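Tryparedoxin II (Crithidia fasciculata, PDB 1I5G) probably carries reducing equivalents from trypanothione to a peroxidase as a thioredoxin-like dithiol protein, and is seen here with bound glutathionylspermidine. Local coordinates at residues S69-E72 with D76-D79; R44-Q49 with S108-V113. The protein carries 1 engineered substitution. One frame throughout, in Å; residues are numbered along the deposited sequence.

Interaction 1 (S69-E72 with D76-D79); sequences SWDE and DFKD
Two carboxylates of like charge face each other across the loop that leads into helix 74-81, E72 OE2 lying 4.1 Å from D76 OD2, and a water sits between them. It donates to E72 OE2 at 2.9 Å and, more weakly, to D76 OD2, which probably eases the repulsion; the two carboxylate planes are only 25° apart. The loop follows strand 63-69 of the thioredoxin-like fold, and its core is an ST turn: D71 N donates to S69 OG at 2.9 Å with an N-H...O angle of 160°. With OG anti to the nitrogen of its own residue (chi1 167°), S69 swings the hydroxyl over the turn, where it also donates to D71 OD2 at 2.6 Å, reaching that oxygen from its anti side and somewhat out of the carboxylate plane. The other oxygen, D71 OD1, accepts from the backbone N of S38, so this buried carboxylate is bonded through both oxygens and ties the turn to the loop after strand 30-36. No hydrogen bond joins the two segments directly. D71 OD2 instead rests 3.9 Å from F77 CA, in the first turn of the helix. An alanine in place of D71 would probably leave the S69 hydroxyl and the S38 amide without their acceptor and open a gap against F77. Further out, D76 OD2 lies 3.8 Å from E72 CB, while D76 N is bonded to S73 OG. The F77 ring, which also meets F91, turns its edge toward the strand end, and S69 CB lies in the ring plane, 3.4 Å from F77 CD1.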
ATOM      1  N   SER A  69      -3.602   6.056  -3.990  1.00  2.29           N
ATOM      2  CA  SER A  69      -4.984   6.197  -4.447  1.00  2.37           C
ATOM      3  C   SER A  69      -5.162   6.678  -5.862  1.00  3.25           C
ATOM      4  O   SER A  69      -4.630   7.711  -6.250  1.00  2.66           O
ATOM      5  CB  SER A  69      -5.700   7.182  -3.517  1.00  3.34           C
ATOM      6  OG  SER A  69      -6.939   7.610  -4.058  1.00  3.56           O
ATOM      7  N   TRP A  70      -5.950   5.938  -6.626  1.00  2.75           N
ATOM      8  CA  TRP A  70      -6.422   6.413  -7.911  1.00  3.72           C
ATOM      9  C   TRP A  70      -7.815   6.999  -7.775  1.00  4.28           C
ATOM     10  O   TRP A  70      -8.577   7.032  -8.744  1.00  3.76           O
ATOM     11  CB  TRP A  70      -6.444   5.278  -8.929  1.00  3.20           C
ATOM     12  CG  TRP A  70      -5.139   4.831  -9.507  1.00  2.54           C
ATOM     13  CD1 TRP A  70      -3.864   5.149  -9.126  1.00  2.88           C
ATOM     14  CD2 TRP A  70      -4.986   3.965 -10.645  1.00  2.87           C
ATOM     15  NE1 TRP A  70      -2.939   4.530  -9.931  1.00  3.31           N
ATOM     16  CE2 TRP A  70      -3.608   3.798 -10.873  1.00  3.90           C
ATOM     17  CE3 TRP A  70      -5.879   3.309 -11.500  1.00  3.09           C
ATOM     18  CZ2 TRP A  70      -3.113   3.018 -11.901  1.00  4.53           C
ATOM     19  CZ3 TRP A  70      -5.379   2.530 -12.518  1.00  3.83           C
ATOM     20  CH2 TRP A  70      -4.006   2.400 -12.715  1.00  5.02           C
ATOM     21  N   ASP A  71      -8.217   7.501  -6.622  1.00  3.45           N
ATOM     22  CA  ASP A  71      -9.555   8.035  -6.447  1.00  4.03           C
ATOM     23  C   ASP A  71      -9.741   9.316  -7.251  1.00  5.73           C
ATOM     24  O   ASP A  71      -8.809  10.028  -7.623  1.00  6.07           O
ATOM     25  CB  ASP A  71      -9.800   8.273  -4.951  1.00  3.84           C
ATOM     26  CG  ASP A  71     -10.077   6.998  -4.203  1.00  4.11           C
ATOM     27  OD1 ASP A  71     -11.185   6.409  -4.418  1.00  4.89           O
ATOM     28  OD2 ASP A  71      -9.213   6.532  -3.405  1.00  4.85           O
ATOM     29  N   GLU A  72     -11.024   9.581  -7.521  1.00  8.42           N
ATOM     30  CA  GLU A  72     -11.403  10.685  -8.419  1.00 11.69           C
ATOM     31  C   GLU A  72     -11.360  12.072  -7.775  1.00 11.09           C
ATOM     32  O   GLU A  72     -11.210  13.101  -8.445  1.00 14.30           O
ATOM     33  CB  GLU A  72     -12.844  10.491  -8.891  1.00 13.22           C
ATOM     34  CG  GLU A  72     -13.150   9.154  -9.547  1.00 15.02           C
ATOM     35  CD  GLU A  72     -14.539   9.057 -10.149  1.00 15.95           C
ATOM     36  OE1 GLU A  72     -14.676   9.537 -11.302  1.00 18.53           O
ATOM     37  OE2 GLU A  72     -15.447   8.522  -9.472  1.00 16.84           O
ATOM     38  N   ASP A  76     -13.738  11.458  -2.203  1.00  6.10           N
ATOM     39  CA  ASP A  76     -13.785  10.009  -2.396  1.00  6.23           C
ATOM     40  C   ASP A  76     -12.599   9.365  -1.694  1.00  5.77           C
ATOM     41  O   ASP A  76     -12.739   8.334  -1.056  1.00  5.35           O
ATOM     42  CB  ASP A  76     -13.785   9.650  -3.892  1.00  8.87           C
ATOM     43  CG  ASP A  76     -15.077  10.026  -4.590  1.00 12.57           C
ATOM     44  OD1 ASP A  76     -16.120  10.062  -3.925  1.00 14.98           O
ATOM     45  OD2 ASP A  76     -15.060  10.315  -5.803  1.00 18.06           O
ATOM     46  N   PHE A  77     -11.420   9.963  -1.817  1.00  4.52           N
ATOM     47  CA  PHE A  77     -10.271   9.456  -1.059  1.00  4.69           C
ATOM     48  C   PHE A  77     -10.527   9.396   0.439  1.00  4.60           C
ATOM     49  O   PHE A  77     -10.276   8.386   1.102  1.00  4.21           O
ATOM     50  CB  PHE A  77      -9.051  10.338  -1.280  1.00  3.76           C
ATOM     51  CG  PHE A  77      -7.840   9.959  -0.461  1.00  4.69           C
ATOM     52  CD1 PHE A  77      -6.881   9.043  -0.899  1.00  4.04           C
ATOM     53  CD2 PHE A  77      -7.638  10.540   0.778  1.00  4.42           C
ATOM     54  CE1 PHE A  77      -5.783   8.743  -0.129  1.00  3.46           C
ATOM     55  CE2 PHE A  77      -6.537  10.247   1.576  1.00  4.61           C
ATOM     56  CZ  PHE A  77      -5.603   9.328   1.112  1.00  3.97           C
ATOM     57  N   LYS A  78     -11.033  10.509   0.973  1.00  5.14           N
ATOM     58  CA  LYS A  78     -11.272  10.572   2.407  1.00  5.86           C
ATOM     59  C   LYS A  78     -12.180   9.451   2.870  1.00  5.97           C
ATOM     60  O   LYS A  78     -11.863   8.780   3.837  1.00  5.37           O
ATOM     61  CB  LYS A  78     -11.919  11.918   2.740  1.00  9.32           C
ATOM     62  CG  LYS A  78     -12.016  12.177   4.238  1.00 12.35           C
ATOM     63  CD  LYS A  78     -12.573  13.561   4.613  1.00 15.36           C
ATOM     64  CE  LYS A  78     -13.002  13.617   6.105  1.00 17.47           C
ATOM     65  NZ  LYS A  78     -13.571  14.944   6.504  1.00 20.66           N
ATOM     66  N   ASP A  79     -13.303   9.245   2.188  1.00  5.65           N
ATOM     67  CA  ASP A  79     -14.246   8.211   2.578  1.00  7.27           C
ATOM     68  C   ASP A  79     -13.712   6.794   2.404  1.00  5.27           C
ATOM     69  O   ASP A  79     -13.988   5.916   3.229  1.00  6.82           O
ATOM     70  CB  ASP A  79     -15.538   8.361   1.748  1.00  8.38           C
ATOM     71  CG  ASP A  79     -16.307   9.652   2.023  1.00 12.13           C
ATOM     72  OD1 ASP A  79     -16.075  10.289   3.064  1.00 14.26           O
ATOM     73  OD2 ASP A  79     -17.147  10.027   1.177  1.00 15.08           O
TER
HETATM   74  O   HOH W   1     -15.463   7.653  -6.756  1.00 19.02           O

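Interaction 2 (R44-Q49 with S108-V113). With TS5 (glutathionylspermidine), chain C.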
ATOM      1  N   ARG A  44     -12.599  -2.199  -4.682  1.00  7.98           N
ATOM      2  CA  ARG A  44     -13.428  -2.182  -3.501  1.00  9.09           C
ATOM      3  C   ARG A  44     -13.683  -3.583  -2.939  1.00  9.92           C
ATOM      4  O   ARG A  44     -13.781  -3.763  -1.731  1.00 10.06           O
ATOM      5  CB  ARG A  44     -14.803  -1.594  -3.803  1.00 11.15           C
ATOM      6  CG  ARG A  44     -14.765  -0.124  -4.094  1.00 11.81           C
ATOM      7  CD  ARG A  44     -16.150   0.542  -3.912  1.00 12.75           C
ATOM      8  NE  ARG A  44     -17.197  -0.299  -4.487  1.00 13.75           N
ATOM      9  CZ  ARG A  44     -17.726  -0.110  -5.694  1.00 13.89           C
ATOM     10  NH1 ARG A  44     -17.344   0.891  -6.494  1.00 14.19           N
ATOM     11  NH2 ARG A  44     -18.677  -0.933  -6.122  1.00 13.45           N
ATOM     12  N   ALA A  45     -13.849  -4.572  -3.812  1.00  9.07           N
ATOM     13  CA  ALA A  45     -14.119  -5.934  -3.364  1.00  9.79           C
ATOM     14  C   ALA A  45     -12.882  -6.633  -2.836  1.00 10.51           C
ATOM     15  O   ALA A  45     -12.940  -7.601  -2.087  1.00 12.87           O
ATOM     16  CB  ALA A  45     -14.669  -6.699  -4.534  1.00 10.61           C
ATOM     17  N   PHE A  46     -11.696  -6.179  -3.228  1.00  8.11           N
ATOM     18  CA  PHE A  46     -10.455  -6.777  -2.719  1.00  8.26           C
ATOM     19  C   PHE A  46     -10.050  -6.181  -1.371  1.00  6.42           C
ATOM     20  O   PHE A  46      -9.464  -6.879  -0.542  1.00  8.38           O
ATOM     21  CB  PHE A  46      -9.274  -6.642  -3.704  1.00  6.24           C
ATOM     22  CG  PHE A  46      -7.932  -7.050  -3.148  1.00  5.55           C
ATOM     23  CD1 PHE A  46      -7.653  -8.390  -2.863  1.00  6.28           C
ATOM     24  CD2 PHE A  46      -6.909  -6.140  -2.906  1.00  5.19           C
ATOM     25  CE1 PHE A  46      -6.426  -8.782  -2.353  1.00  6.26           C
ATOM     26  CE2 PHE A  46      -5.699  -6.528  -2.400  1.00  4.33           C
ATOM     27  CZ  PHE A  46      -5.445  -7.857  -2.114  1.00  6.04           C
ATOM     28  N   THR A  47     -10.343  -4.907  -1.143  1.00  5.93           N
ATOM     29  CA  THR A  47      -9.985  -4.224   0.098  1.00  6.23           C
ATOM     30  C   THR A  47     -10.326  -4.987   1.388  1.00  7.18           C
ATOM     31  O   THR A  47      -9.474  -5.126   2.264  1.00  6.56           O
ATOM     32  CB  THR A  47     -10.550  -2.794   0.078  1.00  6.54           C
ATOM     33  OG1 THR A  47      -9.766  -2.037  -0.876  1.00  6.54           O
ATOM     34  CG2 THR A  47     -10.418  -2.086   1.437  1.00  5.56           C
ATOM     35  N   PRO A  48     -11.552  -5.467   1.583  1.00  7.48           N
ATOM     36  CA  PRO A  48     -11.854  -6.213   2.810  1.00  7.71           C
ATOM     37  C   PRO A  48     -11.015  -7.470   3.024  1.00  7.35           C
ATOM     38  O   PRO A  48     -10.696  -7.781   4.171  1.00  7.16           O
ATOM     39  CB  PRO A  48     -13.349  -6.559   2.661  1.00  9.22           C
ATOM     40  CG  PRO A  48     -13.726  -6.261   1.259  1.00 10.92           C
ATOM     41  CD  PRO A  48     -12.720  -5.318   0.699  1.00  8.91           C
ATOM     42  N   GLN A  49     -10.670  -8.168   1.947  1.00  6.50           N
ATOM     43  CA  GLN A  49      -9.801  -9.328   2.010  1.00  7.23           C
ATOM     44  C   GLN A  49      -8.434  -8.892   2.494  1.00  5.98           C
ATOM     45  O   GLN A  49      -7.799  -9.610   3.270  1.00  6.65           O
ATOM     46  CB  GLN A  49      -9.596 -10.001   0.662  1.00  9.01           C
ATOM     47  CG  GLN A  49     -10.916 -10.590   0.119  1.00 11.05           C
ATOM     48  CD  GLN A  49     -10.797 -10.905  -1.363  1.00 11.28           C
ATOM     49  OE1 GLN A  49     -10.382 -10.038  -2.123  1.00 13.26           O
ATOM     50  NE2 GLN A  49     -11.135 -12.114  -1.805  1.00 13.40           N
ATOM     51  N   SER A 108      -3.226  -1.546 -13.971  1.00  4.47           N
ATOM     52  CA  SER A 108      -4.544  -1.860 -13.496  1.00  4.98           C
ATOM     53  C   SER A 108      -4.636  -1.875 -11.984  1.00  4.40           C
ATOM     54  O   SER A 108      -3.602  -1.991 -11.337  1.00  3.75           O
ATOM     55  CB  SER A 108      -5.105  -3.166 -14.057  1.00  5.48           C
ATOM     56  OG  SER A 108      -4.349  -4.250 -13.569  1.00  7.68           O
ATOM     57  N   ILE A 109      -5.823  -1.771 -11.424  1.00  3.40           N
ATOM     58  CA  ILE A 109      -6.137  -1.868 -10.009  1.00  3.00           C
ATOM     59  C   ILE A 109      -7.225  -2.918  -9.818  1.00  3.48           C
ATOM     60  O   ILE A 109      -8.051  -3.101 -10.709  1.00  4.31           O
ATOM     61  CB  ILE A 109      -6.509  -0.518  -9.397  1.00  3.40           C
ATOM     62  CG1 ILE A 109      -7.702   0.143 -10.093  1.00  3.03           C
ATOM     63  CG2 ILE A 109      -5.284   0.404  -9.414  1.00  3.81           C
ATOM     64  CD1 ILE A 109      -8.239   1.337  -9.303  1.00  3.87           C
ATOM     65  N   PRO A 110      -7.249  -3.610  -8.684  1.00  4.16           N
ATOM     66  CA  PRO A 110      -6.275  -3.453  -7.596  1.00  4.24           C
ATOM     67  C   PRO A 110      -4.947  -4.129  -7.869  1.00  3.52           C
ATOM     68  O   PRO A 110      -4.904  -5.212  -8.482  1.00  5.46           O
ATOM     69  CB  PRO A 110      -6.940  -4.203  -6.442  1.00  4.74           C
ATOM     70  CG  PRO A 110      -7.799  -5.235  -7.123  1.00  4.93           C
ATOM     71  CD  PRO A 110      -8.291  -4.618  -8.405  1.00  4.81           C
ATOM     72  N   THR A 111      -3.877  -3.479  -7.397  1.00  3.53           N
ATOM     73  CA  THR A 111      -2.503  -3.991  -7.527  1.00  3.51           C
ATOM     74  C   THR A 111      -1.815  -3.774  -6.189  1.00  3.58           C
ATOM     75  O   THR A 111      -1.975  -2.750  -5.534  1.00  3.97           O
ATOM     76  CB  THR A 111      -1.672  -3.288  -8.639  1.00  4.37           C
ATOM     77  OG1 THR A 111      -2.193  -3.613  -9.933  1.00  7.10           O
ATOM     78  CG2 THR A 111      -0.239  -3.763  -8.714  1.00  6.08           C
ATOM     79  N   LEU A 112      -1.010  -4.740  -5.763  1.00  2.89           N
ATOM     80  CA  LEU A 112      -0.329  -4.724  -4.475  1.00  2.80           C
ATOM     81  C   LEU A 112       1.107  -5.149  -4.657  1.00  2.94           C
ATOM     82  O   LEU A 112       1.383  -6.305  -5.018  1.00  4.53           O
ATOM     83  CB  LEU A 112      -1.084  -5.638  -3.499  1.00  3.07           C
ATOM     84  CG  LEU A 112      -0.735  -5.533  -2.017  1.00  3.38           C
ATOM     85  CD1 LEU A 112      -1.062  -4.203  -1.437  1.00  3.19           C
ATOM     86  CD2 LEU A 112      -1.525  -6.646  -1.317  1.00  4.54           C
ATOM     87  N   VAL A 113       2.026  -4.225  -4.434  1.00  2.52           N
ATOM     88  CA  VAL A 113       3.451  -4.429  -4.702  1.00  3.06           C
ATOM     89  C   VAL A 113       4.230  -4.334  -3.403  1.00  2.65           C
ATOM     90  O   VAL A 113       4.190  -3.310  -2.705  1.00  3.28           O
ATOM     91  CB  VAL A 113       3.975  -3.384  -5.697  1.00  4.42           C
ATOM     92  CG1 VAL A 113       5.471  -3.524  -5.919  1.00  4.95           C
ATOM     93  CG2 VAL A 113       3.208  -3.532  -7.030  1.00  4.37           C
TER
HETATM   94  N1  TS5 C 401     -10.111  -8.233 -13.350  1.00 10.83           N
HETATM   95  CA1 TS5 C 401      -8.890  -7.441 -13.077  1.00 10.18           C
HETATM   96  C1  TS5 C 401      -8.552  -7.488 -11.611  1.00 10.14           C
HETATM   97  OE1 TS5 C 401      -7.394  -7.200 -11.232  1.00 12.30           O
HETATM   98  OE2 TS5 C 401      -9.458  -7.803 -10.798  1.00 10.33           O
HETATM   99  CB1 TS5 C 401      -8.997  -5.967 -13.477  1.00  9.43           C
HETATM  100  CG1 TS5 C 401      -9.926  -5.174 -12.565  1.00  8.16           C
HETATM  101  CD1 TS5 C 401     -10.349  -3.962 -13.346  1.00  7.50           C
HETATM  102  O1  TS5 C 401     -11.215  -3.977 -14.327  1.00  9.29           O
HETATM  103  N2  TS5 C 401      -9.840  -2.780 -13.010  1.00  6.24           N
HETATM  104  CA2 TS5 C 401      -9.899  -1.583 -13.791  1.00  5.30           C
HETATM  105  C2  TS5 C 401      -8.565  -0.970 -14.151  1.00  6.42           C
HETATM  106  O2  TS5 C 401      -7.554  -0.897 -13.271  1.00  8.94           O
HETATM  107  CB2 TS5 C 401     -10.618  -0.530 -12.947  1.00  4.86           C
HETATM  108  SG2 TS5 C 401     -12.118  -1.088 -12.098  1.00  7.81           S
HETATM  109  N3  TS5 C 401      -8.615  -0.498 -15.411  1.00  5.46           N
HETATM  110  CA3 TS5 C 401      -7.517   0.327 -15.872  1.00  7.37           C
HETATM  111  C3  TS5 C 401      -6.784  -0.277 -17.043  1.00  8.60           C
HETATM  112  O3  TS5 C 401      -6.654  -1.582 -17.023  1.00  9.81           O
HETATM  113  N1' TS5 C 401      -6.274   0.375 -18.078  1.00  9.52           N
HETATM  114  C1' TS5 C 401      -5.224  -0.212 -18.873  1.00 13.19           C
HETATM  115  C2' TS5 C 401      -5.789  -0.324 -20.278  1.00 14.88           C
HETATM  116  N2' TS5 C 401      -5.216  -0.985 -22.613  1.00 18.43           N
HETATM  117  C3' TS5 C 401      -4.695  -0.693 -21.282  1.00 16.51           C
HETATM  118  C4' TS5 C 401      -4.208  -1.365 -23.594  1.00 20.62           C
HETATM  119  C5' TS5 C 401      -4.622  -1.160 -25.054  1.00 22.54           C
HETATM  120  C6' TS5 C 401      -3.490  -1.391 -26.056  1.00 23.64           C
HETATM  121  C7' TS5 C 401      -3.983  -1.800 -27.441  1.00 24.23           C
HETATM  122  N3' TS5 C 401      -2.963  -1.969 -28.471  1.00 25.32           N
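Three groups grip T47 OG1: the hydroxyls of Y34 and Y80 and the carbonyl oxygen of S43, one turn back along helix 41-57. The neighbouring F46 makes the contact with 108-113, and it is wholly apolar. CG of F46 is anti to the backbone N (chi1 171°), which carries the side chain toward P110 and on to L112: F46 CB meets P110 CG at 4.0 Å, and the far end of the ring, F46 CZ, has L112 CD2 at its edge, 4.2 Å away. V131 and R128 of helix 127-133 also touch F46. Just before P110, I109 hydrogen-bonds glutathionylspermidine from its backbone, its N donating to ligand O2 at 2.7 Å and its O accepting from ligand N2 at 2.9 Å, so the ligand's cysteine pairs with I109 like a residue of an antiparallel strand; I109 CG1 also touches ligand O2. T111 OG1 closes the bend by donating to S108 O at 2.6 Å, tilted 34° from the carbonyl plane. The peptide bond before P110 is cis, and this segment, packed against the helix that follows C40, is the cis-proline loop of the thioredoxin fold, which here holds the ligand, consistent with a substrate-binding role.

Overall arrangement
From the N terminus, the chain runs through strand 30-36 into helix 41-57, which supplies 44-49, then through strand 63-69 to the 69-72 turn. Interaction 1 closes a short loop there, with three residues between its segments, as helix 74-81 begins. Interaction 2 closes only after 58 intervening residues, when 108-113 returns to helix 41-57; interaction 1 therefore lies wholly within that larger loop. Of the two, only interaction 2 supplies residues of the glutathionylspermidine pocket. Their centres are 14 Å apart, yet they touch: W70 CE3 packs on I109 CG2 at 3.6 Å. S36 bonds to W70 and F35 to T111 through the backbone, which makes common ground of strand 30-36.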